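Local coordinates for protein bacterioferritin (Mycobacterium tuberculosis, PDB 3UOI) that probably oxidises iron(II) with dioxygen and stores the iron(III) mineral inside a hollow shell of 24 subunits, with heme b shared between paired subunits, at residues N25-H30 against F51-H56; M33-N36 against L42-H45; E137-L142 against E149-Q154. All blocks are in the same frame, centred on the assembly; numbering follows the deposited sequence.

Contact 1. Residues N25-H30 against F51-H56; sequences NQYFLH and FDEMRH. With HEM (protoporphyrin IX containing Fe), chain B.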
loop_
_atom_site.group_PDB
_atom_site.type_symbol
_atom_site.label_atom_id
_atom_site.label_comp_id
_atom_site.label_asym_id
_atom_site.label_seq_id
_atom_site.Cartn_x
_atom_site.Cartn_y
_atom_site.Cartn_z
ATOM N N ASN A 25 -16.743 40.181 22.436
ATOM C CA ASN A 25 -15.673 41.060 22.822
ATOM C C ASN A 25 -15.137 40.842 24.250
ATOM O O ASN A 25 -13.992 40.885 24.490
ATOM C CB ASN A 25 -16.063 42.495 22.628
ATOM C CG ASN A 25 -16.242 42.842 21.212
ATOM O OD1 ASN A 25 -16.500 42.006 20.444
ATOM N ND2 ASN A 25 -16.089 44.082 20.874
ATOM N N GLN A 26 -16.010 40.625 25.185
ATOM C CA GLN A 26 -15.499 40.467 26.508
ATOM C C GLN A 26 -14.693 39.217 26.592
ATOM O O GLN A 26 -13.612 39.261 27.078
ATOM C CB GLN A 26 -16.591 40.543 27.565
ATOM C CG GLN A 26 -16.163 40.471 29.015
ATOM C CD GLN A 26 -17.322 40.709 29.919
ATOM O OE1 GLN A 26 -17.923 41.738 29.882
ATOM N NE2 GLN A 26 -17.641 39.741 30.731
ATOM N N TYR A 27 -15.224 38.133 26.051
ATOM C CA TYR A 27 -14.583 36.853 26.116
ATOM C C TYR A 27 -13.266 36.842 25.367
ATOM O O TYR A 27 -12.305 36.317 25.820
ATOM C CB TYR A 27 -15.498 35.695 25.653
ATOM C CG TYR A 27 -16.772 35.420 26.477
ATOM C CD1 TYR A 27 -16.983 35.995 27.694
ATOM C CD2 TYR A 27 -17.750 34.594 26.018
ATOM C CE1 TYR A 27 -18.143 35.771 28.418
ATOM C CE2 TYR A 27 -18.918 34.360 26.758
ATOM C CZ TYR A 27 -19.115 34.966 27.955
ATOM O OH TYR A 27 -20.270 34.759 28.714
ATOM N N PHE A 28 -13.262 37.455 24.215
ATOM C CA PHE A 28 -12.037 37.439 23.432
ATOM C C PHE A 28 -10.910 38.164 24.104
ATOM O O PHE A 28 -9.893 37.594 24.297
ATOM C CB PHE A 28 -12.224 38.051 22.048
ATOM C CG PHE A 28 -11.098 37.742 21.080
ATOM C CD1 PHE A 28 -11.076 36.555 20.359
ATOM C CD2 PHE A 28 -10.069 38.623 20.882
ATOM C CE1 PHE A 28 -10.059 36.280 19.462
ATOM C CE2 PHE A 28 -9.048 38.323 19.979
ATOM C CZ PHE A 28 -9.061 37.161 19.282
ATOM N N LEU A 29 -11.163 39.406 24.505
ATOM C CA LEU A 29 -10.150 40.244 25.116
ATOM C C LEU A 29 -9.658 39.599 26.384
ATOM O O LEU A 29 -8.531 39.618 26.643
ATOM C CB LEU A 29 -10.616 41.645 25.363
ATOM C CG LEU A 29 -9.582 42.553 25.975
ATOM C CD1 LEU A 29 -8.573 43.001 25.024
ATOM C CD2 LEU A 29 -10.252 43.701 26.547
ATOM N N HIS A 30 -10.544 38.965 27.114
ATOM C CA HIS A 30 -10.160 38.218 28.289
ATOM C C HIS A 30 -9.191 37.073 27.953
ATOM O O HIS A 30 -8.242 36.868 28.656
ATOM C CB HIS A 30 -11.370 37.674 29.035
ATOM C CG HIS A 30 -11.963 38.634 30.007
ATOM N ND1 HIS A 30 -13.031 38.317 30.800
ATOM C CD2 HIS A 30 -11.645 39.903 30.301
ATOM C CE1 HIS A 30 -13.352 39.355 31.532
ATOM N NE2 HIS A 30 -12.525 40.331 31.244
ATOM N N PHE A 51 -15.701 32.189 20.487
ATOM C CA PHE A 51 -16.037 31.591 19.225
ATOM C C PHE A 51 -17.418 31.050 19.307
ATOM O O PHE A 51 -18.151 31.152 18.390
ATOM C CB PHE A 51 -15.017 30.553 18.797
ATOM C CG PHE A 51 -13.751 31.143 18.244
ATOM C CD1 PHE A 51 -13.178 32.232 18.798
ATOM C CD2 PHE A 51 -13.160 30.626 17.175
ATOM C CE1 PHE A 51 -12.048 32.766 18.309
ATOM C CE2 PHE A 51 -12.013 31.201 16.680
ATOM C CZ PHE A 51 -11.474 32.263 17.269
ATOM N N ASP A 52 -17.757 30.465 20.452
ATOM C CA ASP A 52 -19.091 29.921 20.666
ATOM C C ASP A 52 -20.116 31.047 20.649
ATOM O O ASP A 52 -21.206 30.902 20.095
ATOM C CB ASP A 52 -19.156 29.166 21.994
ATOM C CG ASP A 52 -18.436 27.833 21.943
ATOM O OD1 ASP A 52 -18.177 27.338 20.826
ATOM O OD2 ASP A 52 -18.130 27.279 23.020
ATOM N N GLU A 53 -19.756 32.172 21.259
ATOM C CA GLU A 53 -20.629 33.337 21.295
ATOM C C GLU A 53 -20.767 33.924 19.896
ATOM O O GLU A 53 -21.853 34.335 19.487
ATOM C CB GLU A 53 -20.081 34.391 22.258
ATOM C CG GLU A 53 -20.964 34.643 23.469
ATOM C CD GLU A 53 -21.754 33.416 23.880
ATOM O OE1 GLU A 53 -21.133 32.430 24.330
ATOM O OE2 GLU A 53 -22.996 33.438 23.755
ATOM N N MET A 54 -19.657 33.955 19.164
ATOM C CA MET A 54 -19.655 34.468 17.800
ATOM C C MET A 54 -20.609 33.650 16.939
ATOM O O MET A 54 -21.350 34.198 16.122
ATOM C CB MET A 54 -18.244 34.425 17.213
ATOM C CG MET A 54 -17.378 35.615 17.591
ATOM S SD MET A 54 -15.785 35.612 16.745
ATOM C CE MET A 54 -14.672 35.895 18.119
ATOM N N ARG A 55 -20.586 32.335 17.130
ATOM C CA ARG A 55 -21.467 31.440 16.392
ATOM C C ARG A 55 -22.919 31.741 16.737
ATOM O O ARG A 55 -23.793 31.720 15.871
ATOM C CB ARG A 55 -21.139 29.980 16.711
ATOM C CG ARG A 55 -20.152 29.341 15.747
ATOM C CD ARG A 55 -20.187 27.825 15.847
ATOM N NE ARG A 55 -19.597 27.345 17.093
ATOM C CZ ARG A 55 -18.306 27.440 17.393
ATOM N NH1 ARG A 55 -17.464 28.000 16.537
ATOM N NH2 ARG A 55 -17.857 26.977 18.551
ATOM N N HIS A 56 -23.169 32.023 18.013
ATOM C CA HIS A 56 -24.516 32.356 18.477
ATOM C C HIS A 56 -24.997 33.654 17.777
ATOM O O HIS A 56 -26.106 33.739 17.353
ATOM C CB HIS A 56 -24.553 32.556 19.966
ATOM C CG HIS A 56 -24.532 31.305 20.757
ATOM N ND1 HIS A 56 -24.116 31.274 22.057
ATOM C CD2 HIS A 56 -24.889 30.048 20.445
ATOM C CE1 HIS A 56 -24.230 30.054 22.514
ATOM N NE2 HIS A 56 -24.689 29.288 21.556
HETATM C CHA HEM B . -13.744 33.286 13.707
HETATM C CHB HEM B . -11.729 36.996 16.013
HETATM C CHC HEM B . -15.978 39.284 15.905
HETATM C CHD HEM B . -17.984 35.681 13.382
HETATM C C1A HEM B . -12.767 34.135 14.183
HETATM C C2A HEM B . -11.333 34.025 14.056
HETATM C C3A HEM B . -10.801 35.068 14.727
HETATM C C4A HEM B . -11.853 35.844 15.275
HETATM C CMA HEM B . -9.323 35.450 14.894
HETATM C CAA HEM B . -10.646 32.869 13.273
HETATM C CBA HEM B . -11.093 32.980 11.807
HETATM C CGA HEM B . -9.997 32.834 10.759
HETATM O O1A HEM B . -10.132 33.338 9.582
HETATM O O2A HEM B . -8.965 32.187 11.085
HETATM C C1B HEM B . -12.724 37.930 16.243
HETATM C C2B HEM B . -12.613 39.116 17.086
HETATM C C3B HEM B . -13.772 39.763 17.046
HETATM C C4B HEM B . -14.665 38.984 16.190
HETATM C CMB HEM B . -11.365 39.606 17.867
HETATM C CAB HEM B . -14.015 41.091 17.821
HETATM C CBB HEM B . -15.245 41.547 18.025
HETATM C C1C HEM B . -16.928 38.542 15.215
HETATM C C2C HEM B . -18.344 38.871 15.076
HETATM C C3C HEM B . -18.877 37.868 14.345
HETATM C C4C HEM B . -17.857 36.861 14.076
HETATM C CMC HEM B . -19.046 40.141 15.639
HETATM C CAC HEM B . -20.326 37.725 13.883
HETATM C CBC HEM B . -20.694 36.478 13.571
HETATM C C1D HEM B . -17.046 34.679 13.318
HETATM C C2D HEM B . -17.313 33.354 12.830
HETATM C C3D HEM B . -15.976 32.647 12.949
HETATM C C4D HEM B . -15.075 33.594 13.472
HETATM C CMD HEM B . -18.650 32.795 12.237
HETATM C CAD HEM B . -15.611 31.230 12.556
HETATM C CBD HEM B . -16.128 30.348 13.680
HETATM C CGD HEM B . -15.624 28.967 13.378
HETATM O O1D HEM B . -14.473 28.832 12.854
HETATM O O2D HEM B . -16.380 28.018 13.651
HETATM N NA HEM B . -13.017 35.236 14.947
HETATM N NB HEM B . -13.996 37.853 15.724
HETATM N NC HEM B . -16.714 37.328 14.594
HETATM N ND HEM B . -15.741 34.808 13.763
HETATM FE FE HEM B . -14.938 36.250 14.738
#
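Tyr27 lies abreast of Glu53 (CA to CA 8.5 Å) and Phe28 abreast of Phe51, on helical segments whose axes run antiparallel at 157° and approach to 9.5 Å. That spacing puts the backbones too far apart to touch, so side chains make the contact. On one side, the Glu53 carboxylate brings OE1 to the edge of the Tyr27 ring, in its plane, 3.8 Å from CE2. The Glu53 chain reaches the ring by bending at chi2, and its CG also rests near Tyr27 CE2. Glu53 is a predicted ligand of both ferroxidase irons.

The other side faces the heme. Phe28, with CG anti to its backbone N (chi1 -165°), presents a ring edge to Phe51, CE1 to CE1 4.2 Å, while CD1 is 4.3 Å from the Met54 methyl CE. One face of the Phe28 ring is covered by the heme methyl CMB, 3.3 Å above the plane and over its centre. Chi1 (-83°) and an extended chi2 bring Met54 SD to the heme iron at 2.3 Å, and the bend at chi3 sets where CE lies, near Phe28; Met54 of a neighbouring subunit supplies the second axial sulfur. Arg55 NH1 lies 3.1 Å from propionate atom O2D, at the edge of the guanidinium plane.

The two helices thus separate the heme from the predicted ferroxidase site: the heme lies on their outer flank at the subunit interface, whereas inside the bundle Tyr27 touches Ile95 and Glu96 of helix 85-112 and meets the ring of His132 on helix 116-146.

Contact 2. Residues M33-N36 against L42-H45; sequences MQDN and LAAH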
loop_
_atom_site.group_PDB
_atom_site.type_symbol
_atom_site.label_atom_id
_atom_site.label_comp_id
_atom_site.label_asym_id
_atom_site.label_seq_id
_atom_site.Cartn_x
_atom_site.Cartn_y
_atom_site.Cartn_z
ATOM N N MET A 33 -5.820 38.592 27.170
ATOM C CA MET A 33 -5.263 39.058 28.407
ATOM C C MET A 33 -4.758 37.876 29.184
ATOM O O MET A 33 -3.765 37.980 29.813
ATOM C CB MET A 33 -6.264 39.826 29.256
ATOM C CG MET A 33 -6.704 41.209 28.802
ATOM S SD MET A 33 -7.870 41.996 29.941
ATOM C CE MET A 33 -6.946 42.428 31.358
ATOM N N GLN A 34 -5.482 36.768 29.158
ATOM C CA GLN A 34 -5.045 35.553 29.836
ATOM C C GLN A 34 -3.772 34.991 29.198
ATOM O O GLN A 34 -2.854 34.632 29.845
ATOM C CB GLN A 34 -6.152 34.521 29.943
ATOM C CG GLN A 34 -7.312 34.939 30.746
ATOM C CD GLN A 34 -8.564 34.097 30.589
ATOM O OE1 GLN A 34 -8.601 33.151 29.861
ATOM N NE2 GLN A 34 -9.578 34.449 31.308
ATOM N N ASP A 35 -3.741 34.996 27.891
ATOM C CA ASP A 35 -2.569 34.585 27.174
ATOM C C ASP A 35 -1.362 35.461 27.465
ATOM O O ASP A 35 -0.312 34.952 27.634
ATOM C CB ASP A 35 -2.827 34.551 25.693
ATOM C CG ASP A 35 -2.202 33.389 25.039
ATOM O OD1 ASP A 35 -1.372 32.751 25.663
ATOM O OD2 ASP A 35 -2.513 33.141 23.886
ATOM N N ASN A 36 -1.552 36.767 27.518
ATOM C CA ASN A 36 -0.525 37.750 27.836
ATOM C C ASN A 36 0.030 37.650 29.240
ATOM O O ASN A 36 1.187 37.883 29.434
ATOM C CB ASN A 36 -0.928 39.172 27.500
ATOM C CG ASN A 36 0.127 40.208 27.911
ATOM O OD1 ASN A 36 1.283 40.082 27.650
ATOM N ND2 ASN A 36 -0.316 41.227 28.560
ATOM N N LEU A 42 -5.642 28.119 29.945
ATOM C CA LEU A 42 -6.921 28.727 30.185
ATOM C C LEU A 42 -7.403 29.616 29.026
ATOM O O LEU A 42 -8.528 29.607 28.714
ATOM C CB LEU A 42 -6.904 29.540 31.462
ATOM C CG LEU A 42 -8.129 30.398 31.758
ATOM C CD1 LEU A 42 -9.275 29.552 32.296
ATOM C CD2 LEU A 42 -7.824 31.570 32.636
ATOM N N ALA A 43 -6.500 30.363 28.429
ATOM C CA ALA A 43 -6.806 31.294 27.374
ATOM C C ALA A 43 -7.415 30.617 26.146
ATOM O O ALA A 43 -8.141 31.205 25.459
ATOM C CB ALA A 43 -5.596 32.056 26.998
ATOM N N ALA A 44 -7.022 29.392 25.863
ATOM C CA ALA A 44 -7.575 28.640 24.780
ATOM C C ALA A 44 -9.018 28.293 25.089
ATOM O O ALA A 44 -9.840 28.277 24.230
ATOM C CB ALA A 44 -6.799 27.451 24.531
ATOM N N HIS A 45 -9.286 27.959 26.341
ATOM C CA HIS A 45 -10.644 27.677 26.698
ATOM C C HIS A 45 -11.507 28.915 26.546
ATOM O O HIS A 45 -12.487 28.883 25.871
ATOM C CB HIS A 45 -10.780 27.135 28.094
ATOM C CG HIS A 45 -12.165 26.691 28.403
ATOM N ND1 HIS A 45 -13.182 27.572 28.674
ATOM C CD2 HIS A 45 -12.719 25.463 28.429
ATOM C CE1 HIS A 45 -14.296 26.907 28.867
ATOM N NE2 HIS A 45 -14.043 25.625 28.738
#
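Gln34 and Ala43 face each other across a helical hairpin, in which the end of helix 7-36 turns through a short connection into the first turns of helix 40-66. Their CA atoms are just 5.2 Å apart, a tight spacing that the single methyl of Ala43 permits. This methyl points at the opposing helix and sits between two residues: its CB is 3.6 Å from the backbone N of Asp35 and 3.9 Å from Gln34 CB, with Asp35 CB equally near.

The Gln34 side chain leaves beside its own backbone N (chi1 -63°) and stays extended beyond CG, which carries its amide across to Leu42. There the branch ending in CD2 does the touching: this methyl sits over a face of the amide, almost straight above CD, and is 3.3 Å from both Gln34 CD and OE1, with NE2 slightly farther. Leu42 CG is 3.4 Å from Gln34 OE1, and the two side chains cross at a slant. Both ends of this buried amide have polar partners: OE1 is hydrogen-bonded to Thr46 OG1, one turn beyond Leu42, and NE2 to Gln88 OE1 on helix 85-112. These two bonds would fix the rotation of the amide and tie three helices together, while Leu42 packs onto Leu85 and Phe89.

Such close packing beside a short turn belongs to the first antiparallel hairpin of the ferritin-like four-helix bundle.

Contact 3. Residues E137-L142 against E149-Q154; sequences ETQLEL and ELYSAQ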
loop_
_atom_site.group_PDB
_atom_site.type_symbol
_atom_site.label_atom_id
_atom_site.label_comp_id
_atom_site.label_asym_id
_atom_site.label_seq_id
_atom_site.Cartn_x
_atom_site.Cartn_y
_atom_site.Cartn_z
ATOM N N GLU A 137 -18.431 29.070 37.681
ATOM C CA GLU A 137 -18.650 28.909 39.090
ATOM C C GLU A 137 -17.768 27.811 39.662
ATOM O O GLU A 137 -17.190 28.005 40.655
ATOM C CB GLU A 137 -20.137 28.691 39.403
ATOM C CG GLU A 137 -21.038 29.794 38.883
ATOM C CD GLU A 137 -22.483 29.680 39.242
ATOM O OE1 GLU A 137 -22.987 28.599 39.408
ATOM O OE2 GLU A 137 -23.119 30.698 39.295
ATOM N N THR A 138 -17.618 26.697 38.966
ATOM C CA THR A 138 -16.677 25.662 39.344
ATOM C C THR A 138 -15.231 26.202 39.371
ATOM O O THR A 138 -14.494 25.831 40.205
ATOM C CB THR A 138 -16.745 24.444 38.443
ATOM O OG1 THR A 138 -17.937 23.739 38.669
ATOM C CG2 THR A 138 -15.588 23.527 38.698
ATOM N N GLN A 139 -14.849 27.082 38.471
ATOM C CA GLN A 139 -13.528 27.667 38.556
ATOM C C GLN A 139 -13.372 28.509 39.832
ATOM O O GLN A 139 -12.417 28.433 40.521
ATOM C CB GLN A 139 -13.131 28.472 37.298
ATOM C CG GLN A 139 -13.264 27.784 35.959
ATOM C CD GLN A 139 -12.839 26.354 35.966
ATOM O OE1 GLN A 139 -11.681 26.071 35.961
ATOM N NE2 GLN A 139 -13.766 25.464 35.983
ATOM N N LEU A 140 -14.352 29.300 40.156
ATOM C CA LEU A 140 -14.246 30.041 41.384
ATOM C C LEU A 140 -14.203 29.108 42.600
ATOM O O LEU A 140 -13.486 29.368 43.500
ATOM C CB LEU A 140 -15.252 31.142 41.470
ATOM C CG LEU A 140 -15.051 32.171 40.378
ATOM C CD1 LEU A 140 -16.329 32.782 39.994
ATOM C CD2 LEU A 140 -14.180 33.185 40.873
ATOM N N GLU A 141 -14.947 28.005 42.554
ATOM C CA GLU A 141 -14.987 27.022 43.642
ATOM C C GLU A 141 -13.617 26.436 43.872
ATOM O O GLU A 141 -13.175 26.298 44.979
ATOM C CB GLU A 141 -15.932 25.838 43.338
ATOM C CG GLU A 141 -17.394 26.135 42.928
ATOM C CD GLU A 141 -18.322 24.871 42.726
ATOM O OE1 GLU A 141 -17.902 23.776 42.336
ATOM O OE2 GLU A 141 -19.512 25.031 42.923
ATOM N N LEU A 142 -12.977 26.078 42.777
ATOM C CA LEU A 142 -11.649 25.509 42.757
ATOM C C LEU A 142 -10.603 26.456 43.268
ATOM O O LEU A 142 -9.701 26.059 43.939
ATOM C CB LEU A 142 -11.291 25.022 41.388
ATOM C CG LEU A 142 -11.835 23.688 40.979
ATOM C CD1 LEU A 142 -11.480 23.396 39.538
ATOM C CD2 LEU A 142 -11.288 22.654 41.860
ATOM N N GLU A 149 -3.211 30.862 44.075
ATOM C CA GLU A 149 -1.951 30.630 43.426
ATOM C C GLU A 149 -1.886 29.196 42.861
ATOM O O GLU A 149 -1.557 28.999 41.772
ATOM C CB GLU A 149 -0.808 30.895 44.408
ATOM C CG GLU A 149 -0.784 32.280 45.079
ATOM C CD GLU A 149 -1.781 32.471 46.230
ATOM O OE1 GLU A 149 -2.358 31.543 46.754
ATOM O OE2 GLU A 149 -1.984 33.594 46.622
ATOM N N LEU A 150 -2.284 28.219 43.628
ATOM C CA LEU A 150 -2.280 26.871 43.186
ATOM C C LEU A 150 -3.238 26.665 42.039
ATOM O O LEU A 150 -2.955 25.962 41.142
ATOM C CB LEU A 150 -2.603 25.925 44.305
ATOM C CG LEU A 150 -2.359 24.485 43.915
ATOM C CD1 LEU A 150 -1.102 24.399 43.121
ATOM C CD2 LEU A 150 -2.357 23.485 45.037
ATOM N N TYR A 151 -4.382 27.293 42.097
ATOM C CA TYR A 151 -5.291 27.111 41.017
ATOM C C TYR A 151 -4.655 27.622 39.736
ATOM O O TYR A 151 -4.649 26.945 38.770
ATOM C CB TYR A 151 -6.597 27.821 41.263
ATOM C CG TYR A 151 -7.437 27.914 40.048
ATOM C CD1 TYR A 151 -8.198 26.860 39.646
ATOM C CD2 TYR A 151 -7.458 29.046 39.275
ATOM C CE1 TYR A 151 -8.973 26.928 38.539
ATOM C CE2 TYR A 151 -8.241 29.119 38.170
ATOM C CZ TYR A 151 -8.989 28.048 37.793
ATOM O OH TYR A 151 -9.779 28.085 36.670
ATOM N N SER A 152 -4.079 28.801 39.816
ATOM C CA SER A 152 -3.503 29.546 38.712
ATOM C C SER A 152 -2.350 28.854 37.974
ATOM O O SER A 152 -2.237 28.935 36.775
ATOM C CB SER A 152 -3.089 30.927 39.172
ATOM O OG SER A 152 -4.185 31.657 39.605
ATOM N N ALA A 153 -1.546 28.151 38.747
ATOM C CA ALA A 153 -0.503 27.329 38.233
ATOM C C ALA A 153 -1.110 26.279 37.316
ATOM O O ALA A 153 -0.477 25.819 36.446
ATOM C CB ALA A 153 0.274 26.687 39.339
ATOM N N GLN A 154 -2.337 25.884 37.533
ATOM C CA GLN A 154 -2.932 24.908 36.634
ATOM C C GLN A 154 -3.315 25.492 35.231
ATOM O O GLN A 154 -3.698 24.769 34.359
ATOM C CB GLN A 154 -4.066 24.139 37.272
ATOM C CG GLN A 154 -3.781 23.624 38.670
ATOM C CD GLN A 154 -2.494 22.844 38.818
ATOM O OE1 GLN A 154 -2.194 22.004 38.033
ATOM N NE2 GLN A 154 -1.766 23.120 39.869
#
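Tyr151 and Gln139 meet at about a right angle, the tyrosine reaching from the short helix 148-153 to the side of helix 116-146. Its CG is anti to the backbone N (chi1 167°), a setting that directs the ring across the gap and puts its hydroxyl beside the glutamine. Tyr151 OH donates a hydrogen bond to Gln139 OE1 at 2.9 Å. The donor lies in the carbonyl plane and meets OE1 on a lone pair, with a C=O to donor angle of 119°; in turn, OE1 lies in the plane of the ring, at its edge. Amide and ring are nevertheless turned 57° against each other.

A bend at chi2 brings Gln139 OE1 round to the hydroxyl, which the CB of the same residue already borders, Gln139 CB being 3.4 Å from Tyr151 OH. The far end of the amide is held too, since NE2 bonds to the backbone O of Tyr135 one turn earlier. With OE1 and NE2 both engaged, the buried amide has little freedom to flip.

Leu142 adds apolar contact nearer the root of the ring: its CB is 4.0 Å from Tyr151 CD1, approaching obliquely. The CA atoms of Leu142 and Tyr151, 6.8 Å apart, are the nearest CA pair of the two segments.

Phe89 of helix 85-112 touches both Gln139 and Tyr151, and Leu142 packs on Trp37 of a neighbouring subunit. On another side of the short helix, Leu150 meets Leu150 of a different subunit. A short fifth helix set against the end of the fourth and packed against its symmetry mates is a hallmark of the ferritin subunit, where such helices surround the fourfold channels of the shell.

In the fold
Contacts 1 and 2 join helix 7-36 to helix 40-66, with centres 13 Å apart and segments that adjoin along the chain; contact 2 falls within the chain span between the segments of contact 1, close to the turn of the hairpin. Contact 3 comes later, joining helix 116-146 to helix 148-153, with its centre 14 Å from contact 2 and 21 Å from contact 1. It touches neither, although its nearest atoms to contact 2 are about 5 Å away. The series runs from the heme and the predicted diiron site, near the chain's centre, toward one end of the subunit: contact 1 lies at the heme-sharing interface, contact 3 at further interfaces of the iron-storing shell.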